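Local atomic coordinates of major capsid protein (Faustovirus, PDB entry 5J7O), a protein that probably forms, as trimers of double jelly-roll subunits, the main building block of the icosahedral protein capsid of a large double-stranded DNA virus. Residues Y177-G182 with D467-T472; N210-P215 with K564-L569; V474-V479 with Q514-V519. All coordinates share one frame; numbering follows the deposited sequence.

Contact 1. Residues Y177-G182 with D467-T472; sequences YCEYPG and DWHHLT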
loop_
_atom_site.group_PDB
_atom_site.type_symbol
_atom_site.label_atom_id
_atom_site.label_comp_id
_atom_site.label_asym_id
_atom_site.label_seq_id
_atom_site.Cartn_x
_atom_site.Cartn_y
_atom_site.Cartn_z
ATOM N N TYR B 177 3.909 20.505 -11.363
ATOM C CA TYR B 177 5.133 20.521 -10.578
ATOM C C TYR B 177 5.910 19.227 -10.782
ATOM O O TYR B 177 5.338 18.170 -11.067
ATOM C CB TYR B 177 4.830 20.723 -9.090
ATOM C CG TYR B 177 4.594 22.167 -8.715
ATOM C CD1 TYR B 177 3.317 22.716 -8.750
ATOM C CD2 TYR B 177 5.650 22.988 -8.344
ATOM C CE1 TYR B 177 3.099 24.044 -8.415
ATOM C CE2 TYR B 177 5.443 24.316 -8.009
ATOM C CZ TYR B 177 4.166 24.837 -8.046
ATOM O OH TYR B 177 3.960 26.157 -7.713
ATOM N N CYS B 178 7.228 19.320 -10.646
ATOM C CA CYS B 178 8.042 18.118 -10.640
ATOM C C CYS B 178 7.688 17.263 -9.426
ATOM O O CYS B 178 7.095 17.736 -8.452
ATOM C CB CYS B 178 9.523 18.475 -10.626
ATOM S SG CYS B 178 10.104 19.175 -9.067
ATOM N N GLU B 179 8.019 15.978 -9.507
ATOM C CA GLU B 179 7.764 15.092 -8.381
ATOM C C GLU B 179 8.649 15.482 -7.206
ATOM O O GLU B 179 9.824 15.822 -7.376
ATOM C CB GLU B 179 7.998 13.636 -8.773
ATOM C CG GLU B 179 6.881 13.055 -9.621
ATOM C CD GLU B 179 6.960 11.549 -9.741
ATOM O OE1 GLU B 179 8.086 11.011 -9.730
ATOM O OE2 GLU B 179 5.895 10.904 -9.837
ATOM N N TYR B 180 8.061 15.451 -6.015
ATOM C CA TYR B 180 8.723 15.864 -4.784
ATOM C C TYR B 180 9.319 17.269 -4.906
ATOM O O TYR B 180 10.532 17.451 -4.768
ATOM C CB TYR B 180 9.787 14.851 -4.386
ATOM C CG TYR B 180 9.208 13.463 -4.246
ATOM C CD1 TYR B 180 8.464 13.116 -3.129
ATOM C CD2 TYR B 180 9.379 12.509 -5.242
ATOM C CE1 TYR B 180 7.920 11.857 -2.994
ATOM C CE2 TYR B 180 8.836 11.244 -5.116
ATOM C CZ TYR B 180 8.108 10.924 -3.989
ATOM O OH TYR B 180 7.564 9.669 -3.853
ATOM N N PRO B 181 8.485 18.288 -5.155
ATOM C CA PRO B 181 9.032 19.641 -5.349
ATOM C C PRO B 181 9.764 20.163 -4.129
ATOM O O PRO B 181 10.761 20.879 -4.271
ATOM C CB PRO B 181 7.787 20.485 -5.668
ATOM C CG PRO B 181 6.684 19.503 -5.949
ATOM C CD PRO B 181 7.014 18.278 -5.168
ATOM N N GLY B 182 9.297 19.816 -2.930
ATOM C CA GLY B 182 9.967 20.284 -1.732
ATOM C C GLY B 182 11.364 19.723 -1.585
ATOM O O GLY B 182 12.209 20.314 -0.912
ATOM N N ASP B 467 11.890 12.061 -13.734
ATOM C CA ASP B 467 13.105 11.257 -13.679
ATOM C C ASP B 467 14.205 11.861 -12.816
ATOM O O ASP B 467 15.212 11.185 -12.580
ATOM C CB ASP B 467 13.659 11.037 -15.090
ATOM C CG ASP B 467 12.734 10.214 -15.963
ATOM O OD1 ASP B 467 11.828 9.552 -15.415
ATOM O OD2 ASP B 467 12.920 10.224 -17.199
ATOM N N TRP B 468 14.047 13.097 -12.335
ATOM C CA TRP B 468 15.170 13.783 -11.702
ATOM C C TRP B 468 15.628 13.082 -10.426
ATOM O O TRP B 468 16.824 13.092 -10.111
ATOM C CB TRP B 468 14.807 15.241 -11.412
ATOM C CG TRP B 468 13.918 15.430 -10.227
ATOM C CD1 TRP B 468 12.555 15.448 -10.217
ATOM C CD2 TRP B 468 14.332 15.635 -8.872
ATOM N NE1 TRP B 468 12.093 15.650 -8.939
ATOM C CE2 TRP B 468 13.165 15.767 -8.094
ATOM C CE3 TRP B 468 15.576 15.717 -8.240
ATOM C CZ2 TRP B 468 13.205 15.976 -6.718
ATOM C CZ3 TRP B 468 15.615 15.926 -6.875
ATOM C CH2 TRP B 468 14.437 16.054 -6.129
ATOM N N HIS B 469 14.708 12.468 -9.683
ATOM C CA HIS B 469 15.076 11.773 -8.456
ATOM C C HIS B 469 15.324 10.282 -8.662
ATOM O O HIS B 469 15.788 9.614 -7.732
ATOM C CB HIS B 469 13.994 11.976 -7.385
ATOM C CG HIS B 469 12.655 11.421 -7.758
ATOM N ND1 HIS B 469 12.298 10.112 -7.517
ATOM C CD2 HIS B 469 11.585 12.000 -8.351
ATOM C CE1 HIS B 469 11.066 9.908 -7.946
ATOM N NE2 HIS B 469 10.610 11.037 -8.457
ATOM N N HIS B 470 15.044 9.751 -9.848
ATOM C CA HIS B 470 15.317 8.348 -10.116
ATOM C C HIS B 470 16.810 8.121 -10.326
ATOM O O HIS B 470 17.496 8.929 -10.956
ATOM C CB HIS B 470 14.540 7.881 -11.343
ATOM C CG HIS B 470 13.078 7.675 -11.091
ATOM N ND1 HIS B 470 12.552 6.453 -10.735
ATOM C CD2 HIS B 470 12.032 8.533 -11.151
ATOM C CE1 HIS B 470 11.243 6.566 -10.585
ATOM N NE2 HIS B 470 10.903 7.818 -10.831
ATOM N N LEU B 471 17.308 7.005 -9.797
ATOM C CA LEU B 471 18.718 6.653 -9.901
ATOM C C LEU B 471 18.995 5.644 -11.010
ATOM O O LEU B 471 20.110 5.119 -11.089
ATOM C CB LEU B 471 19.226 6.116 -8.561
ATOM C CG LEU B 471 19.102 7.075 -7.376
ATOM C CD1 LEU B 471 19.680 6.456 -6.111
ATOM C CD2 LEU B 471 19.779 8.404 -7.686
ATOM N N THR B 472 18.014 5.359 -11.859
ATOM C CA THR B 472 18.179 4.473 -13.003
ATOM C C THR B 472 17.828 5.219 -14.284
ATOM O O THR B 472 17.443 6.392 -14.269
ATOM C CB THR B 472 17.305 3.221 -12.875
ATOM O OG1 THR B 472 15.921 3.597 -12.867
ATOM C CG2 THR B 472 17.626 2.469 -11.604
#
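Two side-chain donors of 467-472, Trp468 NE1 and His469 NE2, bind one and the same residue, Glu179, at its backbone and at its carboxylate. The indole N-H reaches Glu179 O (NE1 to O 2.8 Å), which lies within the ring plane of Trp468, while the donor sits in the plane of that carbonyl. The imidazole bond is straighter: His469 NE2 donates to Glu179 OE1 over 2.8 Å at 167°. It comes to the anti side of the carboxylate, 24° out of its plane, and the Glu179 chain, extended beyond CG, carries OE1 there. This His-carboxylate bond fixes the rotation of the imidazole and probably makes its ring more electron-rich.

Among the aromatic contacts, Tyr180 presents its CD2-CE2 edge to one face of His469, a T-shaped pair with planes at 89° and CD2 3.7 Å from His469 NE2. His470 CD2 covers the opposite imidazole face, so the ring is held between two aromatic neighbours. Within the loop, His469 CB rests over the centre of the indole. Cys178 SG meets Trp468 obliquely, 4.0 Å from NE1, and Tyr180 CB lies 4.3 Å from Trp468 CZ2, on the benzo ring beside the N-H.

The loop 467-472 connects helix 464-467 to strand 473-490, and Tyr180 is the N-cap residue of helix 181-185. Trp468 also touches Leu183 and Arg184 of helix 181-185, Ile207 of helix 203-212 packs on both Trp468 and His469, and Trp465 of helix 464-467 shares a backbone hydrogen bond with Glu179.

Contact 2. Residues N210-P215 with K564-L569; sequences NKFHVP and KGALFL
Lys211, in the last turn of helix 203-212, touches Ala566 with the middle of its chain: CD lies 3.9 Å from Ala566 CB. Beyond CD the chain bends at chi4 (-66°), and NZ turns to a salt bridge with Asp563 and a hydrogen bond to His469 O, so the methylenes pack here while the charge is met by these other parts of the fold.

Phe212 follows and carries most of the contact. Its CG is set beside its own backbone N, opposite the carbonyl carbon (chi1 -78°), which sends the ring across to the backbone and side chains of 566-568. The outer rim meets Ala566: CZ is 3.7 Å from the Ala566 methyl, with CE2 equally near, while Leu567 O approaches obliquely at 4.0 Å from CZ. CE1 rests 3.8 Å from Phe568 CB, and Phe568 CD2 lies over one face of the Phe212 ring, offset toward its rim. The two ring planes are inclined at 47° and meet obliquely, centroids 5.5 Å apart.

His213 leaves the helical conformation, and its imidazole lies with one face over Phe212 CB; Tyr448 and Asn557 take its two nitrogens. Tyr448 also meets the Phe212 ring, and Phe568 stacks on Phe446.

Between 210-215 and 564-569 the chemistry is that of a hydrophobic core: through shape and dispersion, buried aliphatic and aromatic carbon joins the end of helix 203-212 to residues 566-568, leading into strand 567-570, outermost of its sheet within this chain.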
loop_
_atom_site.group_PDB
_atom_site.type_symbol
_atom_site.label_atom_id
_atom_site.label_comp_id
_atom_site.label_asym_id
_atom_site.label_seq_id
_atom_site.Cartn_x
_atom_site.Cartn_y
_atom_site.Cartn_z
ATOM N N ASN B 210 14.247 10.275 1.153
ATOM C CA ASN B 210 12.926 9.925 0.641
ATOM C C ASN B 210 12.836 8.443 0.296
ATOM O O ASN B 210 11.767 7.837 0.429
ATOM C CB ASN B 210 12.607 10.785 -0.584
ATOM C CG ASN B 210 11.274 10.436 -1.219
ATOM O OD1 ASN B 210 10.214 10.702 -0.653
ATOM N ND2 ASN B 210 11.323 9.857 -2.413
ATOM N N LYS B 211 13.950 7.840 -0.124
ATOM C CA LYS B 211 13.927 6.447 -0.549
ATOM C C LYS B 211 14.126 5.477 0.612
ATOM O O LYS B 211 13.587 4.366 0.578
ATOM C CB LYS B 211 15.004 6.204 -1.611
ATOM C CG LYS B 211 14.843 7.015 -2.896
ATOM C CD LYS B 211 16.089 6.909 -3.771
ATOM C CE LYS B 211 16.141 8.008 -4.824
ATOM N NZ LYS B 211 15.051 7.892 -5.834
ATOM N N PHE B 212 14.872 5.872 1.646
ATOM C CA PHE B 212 15.340 4.924 2.648
ATOM C C PHE B 212 14.744 5.103 4.037
ATOM O O PHE B 212 14.878 4.193 4.859
ATOM C CB PHE B 212 16.870 4.991 2.772
ATOM C CG PHE B 212 17.601 4.282 1.673
ATOM C CD1 PHE B 212 17.696 2.899 1.662
ATOM C CD2 PHE B 212 18.208 4.999 0.657
ATOM C CE1 PHE B 212 18.375 2.246 0.651
ATOM C CE2 PHE B 212 18.890 4.352 -0.356
ATOM C CZ PHE B 212 18.972 2.973 -0.359
ATOM N N HIS B 213 14.107 6.237 4.340
ATOM C CA HIS B 213 13.751 6.495 5.731
ATOM C C HIS B 213 12.329 7.021 5.885
ATOM O O HIS B 213 12.028 7.719 6.859
ATOM C CB HIS B 213 14.741 7.471 6.369
ATOM C CG HIS B 213 16.167 7.030 6.265
ATOM N ND1 HIS B 213 16.629 5.868 6.845
ATOM C CD2 HIS B 213 17.231 7.590 5.642
ATOM C CE1 HIS B 213 17.917 5.733 6.586
ATOM N NE2 HIS B 213 18.307 6.764 5.858
ATOM N N VAL B 214 11.442 6.697 4.951
ATOM C CA VAL B 214 10.039 7.075 5.089
ATOM C C VAL B 214 9.181 5.817 5.007
ATOM O O VAL B 214 8.724 5.448 3.915
ATOM C CB VAL B 214 9.617 8.104 4.028
ATOM C CG1 VAL B 214 8.225 8.629 4.338
ATOM C CG2 VAL B 214 10.619 9.247 3.958
ATOM N N PRO B 215 8.947 5.128 6.121
ATOM C CA PRO B 215 8.054 3.964 6.101
ATOM C C PRO B 215 6.626 4.374 5.779
ATOM O O PRO B 215 6.276 5.555 5.723
ATOM C CB PRO B 215 8.175 3.392 7.516
ATOM C CG PRO B 215 8.672 4.531 8.345
ATOM C CD PRO B 215 9.542 5.351 7.449
ATOM N N LYS B 564 15.090 1.269 -8.066
ATOM C CA LYS B 564 15.958 0.138 -8.378
ATOM C C LYS B 564 17.436 0.502 -8.401
ATOM O O LYS B 564 18.276 -0.404 -8.412
ATOM C CB LYS B 564 15.563 -0.478 -9.720
ATOM C CG LYS B 564 14.574 -1.627 -9.609
ATOM C CD LYS B 564 14.466 -2.380 -10.925
ATOM C CE LYS B 564 13.737 -3.701 -10.749
ATOM N NZ LYS B 564 13.755 -4.508 -12.001
ATOM N N GLY B 565 17.777 1.787 -8.413
ATOM C CA GLY B 565 19.156 2.224 -8.417
ATOM C C GLY B 565 19.668 2.747 -7.096
ATOM O O GLY B 565 20.759 3.329 -7.060
ATOM N N ALA B 566 18.925 2.561 -6.009
ATOM C CA ALA B 566 19.319 3.059 -4.698
ATOM C C ALA B 566 20.047 1.956 -3.939
ATOM O O ALA B 566 19.461 0.911 -3.637
ATOM C CB ALA B 566 18.099 3.541 -3.915
ATOM N N LEU B 567 21.317 2.193 -3.626
ATOM C CA LEU B 567 22.145 1.218 -2.932
ATOM C C LEU B 567 22.583 1.771 -1.582
ATOM O O LEU B 567 22.793 2.978 -1.422
ATOM C CB LEU B 567 23.372 0.827 -3.768
ATOM C CG LEU B 567 23.147 -0.223 -4.862
ATOM C CD1 LEU B 567 22.327 0.326 -6.023
ATOM C CD2 LEU B 567 24.473 -0.769 -5.358
ATOM N N PHE B 568 22.719 0.870 -0.613
ATOM C CA PHE B 568 22.995 1.221 0.778
ATOM C C PHE B 568 24.193 0.406 1.247
ATOM O O PHE B 568 24.072 -0.803 1.472
ATOM C CB PHE B 568 21.764 0.959 1.651
ATOM C CG PHE B 568 21.886 1.465 3.061
ATOM C CD1 PHE B 568 22.407 0.659 4.060
ATOM C CD2 PHE B 568 21.458 2.741 3.394
ATOM C CE1 PHE B 568 22.512 1.117 5.359
ATOM C CE2 PHE B 568 21.561 3.205 4.694
ATOM C CZ PHE B 568 22.089 2.391 5.676
ATOM N N LEU B 569 25.346 1.060 1.386
ATOM C CA LEU B 569 26.571 0.404 1.835
ATOM C C LEU B 569 26.684 0.583 3.346
ATOM O O LEU B 569 27.013 1.671 3.823
ATOM C CB LEU B 569 27.792 0.988 1.127
ATOM C CG LEU B 569 27.708 1.317 -0.366
ATOM C CD1 LEU B 569 29.012 1.941 -0.842
ATOM C CD2 LEU B 569 27.380 0.087 -1.187
#

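Contact 3. Residues V474-V479 with Q514-V519; sequences VTNEPV and QYIVPV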
loop_
_atom_site.group_PDB
_atom_site.type_symbol
_atom_site.label_atom_id
_atom_site.label_comp_id
_atom_site.label_asym_id
_atom_site.label_seq_id
_atom_site.Cartn_x
_atom_site.Cartn_y
_atom_site.Cartn_z
ATOM N N VAL B 474 15.167 5.488 -17.141
ATOM C CA VAL B 474 13.742 5.208 -17.250
ATOM C C VAL B 474 13.310 5.417 -18.693
ATOM O O VAL B 474 13.551 6.482 -19.275
ATOM C CB VAL B 474 12.920 6.095 -16.299
ATOM C CG1 VAL B 474 11.481 5.605 -16.234
ATOM C CG2 VAL B 474 13.548 6.116 -14.914
ATOM N N THR B 475 12.679 4.398 -19.269
ATOM C CA THR B 475 12.019 4.501 -20.559
ATOM C C THR B 475 10.510 4.424 -20.362
ATOM O O THR B 475 10.021 3.964 -19.327
ATOM C CB THR B 475 12.489 3.401 -21.521
ATOM O OG1 THR B 475 12.578 2.154 -20.820
ATOM C CG2 THR B 475 13.848 3.753 -22.108
ATOM N N ASN B 476 9.775 4.885 -21.368
ATOM C CA ASN B 476 8.328 5.038 -21.274
ATOM C C ASN B 476 7.648 4.010 -22.167
ATOM O O ASN B 476 7.832 4.024 -23.389
ATOM C CB ASN B 476 7.912 6.457 -21.655
ATOM C CG ASN B 476 8.630 7.509 -20.833
ATOM O OD1 ASN B 476 8.363 7.669 -19.642
ATOM N ND2 ASN B 476 9.549 8.231 -21.464
ATOM N N GLU B 477 6.859 3.130 -21.556
ATOM C CA GLU B 477 6.165 2.071 -22.275
ATOM C C GLU B 477 4.670 2.341 -22.283
ATOM O O GLU B 477 4.039 2.342 -21.214
ATOM C CB GLU B 477 6.455 0.712 -21.640
ATOM C CG GLU B 477 5.631 -0.428 -22.215
ATOM C CD GLU B 477 6.074 -0.837 -23.607
ATOM O OE1 GLU B 477 7.051 -0.257 -24.129
ATOM O OE2 GLU B 477 5.445 -1.748 -24.180
ATOM N N PRO B 478 4.063 2.569 -23.446
ATOM C CA PRO B 478 2.620 2.829 -23.483
ATOM C C PRO B 478 1.809 1.570 -23.207
ATOM O O PRO B 478 2.182 0.465 -23.610
ATOM C CB PRO B 478 2.384 3.338 -24.912
ATOM C CG PRO B 478 3.742 3.716 -25.429
ATOM C CD PRO B 478 4.697 2.783 -24.756
ATOM N N VAL B 479 0.693 1.753 -22.508
ATOM C CA VAL B 479 -0.323 0.722 -22.327
ATOM C C VAL B 479 -1.642 1.307 -22.810
ATOM O O VAL B 479 -2.068 2.364 -22.330
ATOM C CB VAL B 479 -0.427 0.259 -20.865
ATOM C CG1 VAL B 479 -1.592 -0.706 -20.698
ATOM C CG2 VAL B 479 0.872 -0.393 -20.422
ATOM N N GLN B 514 -4.724 5.803 -22.230
ATOM C CA GLN B 514 -3.350 5.343 -22.379
ATOM C C GLN B 514 -2.581 5.618 -21.097
ATOM O O GLN B 514 -2.633 6.732 -20.569
ATOM C CB GLN B 514 -2.660 6.028 -23.564
ATOM C CG GLN B 514 -1.195 5.646 -23.733
ATOM C CD GLN B 514 -0.540 6.334 -24.916
ATOM O OE1 GLN B 514 0.663 6.198 -25.141
ATOM N NE2 GLN B 514 -1.333 7.079 -25.680
ATOM N N TYR B 515 -1.874 4.604 -20.604
ATOM C CA TYR B 515 -1.006 4.730 -19.443
ATOM C C TYR B 515 0.452 4.726 -19.884
ATOM O O TYR B 515 0.805 4.146 -20.914
ATOM C CB TYR B 515 -1.229 3.586 -18.444
ATOM C CG TYR B 515 -2.636 3.450 -17.904
ATOM C CD1 TYR B 515 -3.589 2.695 -18.576
ATOM C CD2 TYR B 515 -3.003 4.049 -16.704
ATOM C CE1 TYR B 515 -4.872 2.557 -18.079
ATOM C CE2 TYR B 515 -4.285 3.917 -16.200
ATOM C CZ TYR B 515 -5.215 3.169 -16.892
ATOM O OH TYR B 515 -6.491 3.034 -16.394
ATOM N N ILE B 516 1.300 5.375 -19.090
ATOM C CA ILE B 516 2.746 5.347 -19.280
ATOM C C ILE B 516 3.353 4.561 -18.124
ATOM O O ILE B 516 3.194 4.938 -16.957
ATOM C CB ILE B 516 3.345 6.760 -19.355
ATOM C CG1 ILE B 516 2.997 7.426 -20.687
ATOM C CG2 ILE B 516 4.856 6.704 -19.173
ATOM C CD1 ILE B 516 3.690 6.801 -21.878
ATOM N N VAL B 517 4.041 3.474 -18.449
ATOM C CA VAL B 517 4.719 2.642 -17.459
ATOM C C VAL B 517 6.177 3.087 -17.392
ATOM O O VAL B 517 6.887 2.988 -18.405
ATOM C CB VAL B 517 4.620 1.151 -17.806
ATOM C CG1 VAL B 517 5.424 0.324 -16.812
ATOM C CG2 VAL B 517 3.169 0.705 -17.816
ATOM N N PRO B 518 6.656 3.585 -16.251
ATOM C CA PRO B 518 8.081 3.913 -16.109
ATOM C C PRO B 518 8.904 2.653 -15.887
ATOM O O PRO B 518 8.858 2.041 -14.815
ATOM C CB PRO B 518 8.102 4.840 -14.885
ATOM C CG PRO B 518 6.917 4.422 -14.083
ATOM C CD PRO B 518 5.869 3.982 -15.070
ATOM N N VAL B 519 9.658 2.258 -16.908
ATOM C CA VAL B 519 10.469 1.046 -16.872
ATOM C C VAL B 519 11.893 1.431 -16.500
ATOM O O VAL B 519 12.528 2.238 -17.190
ATOM C CB VAL B 519 10.430 0.303 -18.216
ATOM C CG1 VAL B 519 11.287 -0.951 -18.152
ATOM C CG2 VAL B 519 8.995 -0.043 -18.585
HETATM O O HOH W 1 14.716 2.107 -19.187
#
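Val479 faces Tyr515 across a hydrogen-bonded antiparallel pair, and its side chain reaches along the neighbouring strand. CB lies 4.2 Å from Tyr515 CB and 4.1 Å from Tyr515 O. With CG1 anti to the backbone N (chi1 174°), CG2 falls beside N and meets Val517 CG2 at 3.6 Å. Further along this face Val519 CG2 packs on Glu477 CB.

On the other face Pro478 CB touches Gln514 OE1 (3.3 Å), Asn476 OD1 meets Ile516 CG2, and Val474 CG1 lies alongside Pro518 CB (3.7 Å). Six backbone bonds join Thr475, Glu477 and Val479 reciprocally to Val519, Val517 and Tyr515, the shortest from Tyr515 N to Val479 O (2.8 Å). A water bonded to Thr475 OG1 donates to Val519 O (3.0 Å).

Asn476 OD1 accepts from Arg466, whereas Glu477 OE2 accepts from Ala270 N and Asn240 of the third subunit; Tyr515 and Ile516 pair with a strand of the second subunit. The chemistry thus divides: backbone bonds and apolar branches hold this ladder together, while the Glu477 carboxylate, and the backbone of Tyr515 and Ile516, serve the trimer interface.

Following the chain from the N terminus, 177-182 comes first, then 210-215, paired with segments 285 and 349 residues further on, respectively. Contact 1 closes its loop at 467-472, and contact 2 closes only at 564-569, so the two cross. Contact 3, between 474-479 and 514-519, opens after contact 1 has closed and falls wholly within the span of contact 2. Besides the lysine bond, contacts 1 and 2 touch through Thr472 against Gly565 and Tyr180 against Asn210, tying helices 181-185 and 203-212 to the later half of the chain. Contact 3 meets contact 1 where Val474 packs on Asp467. Its long hairpin carries strands 473-490 and 503-521 out to the neighbouring subunits.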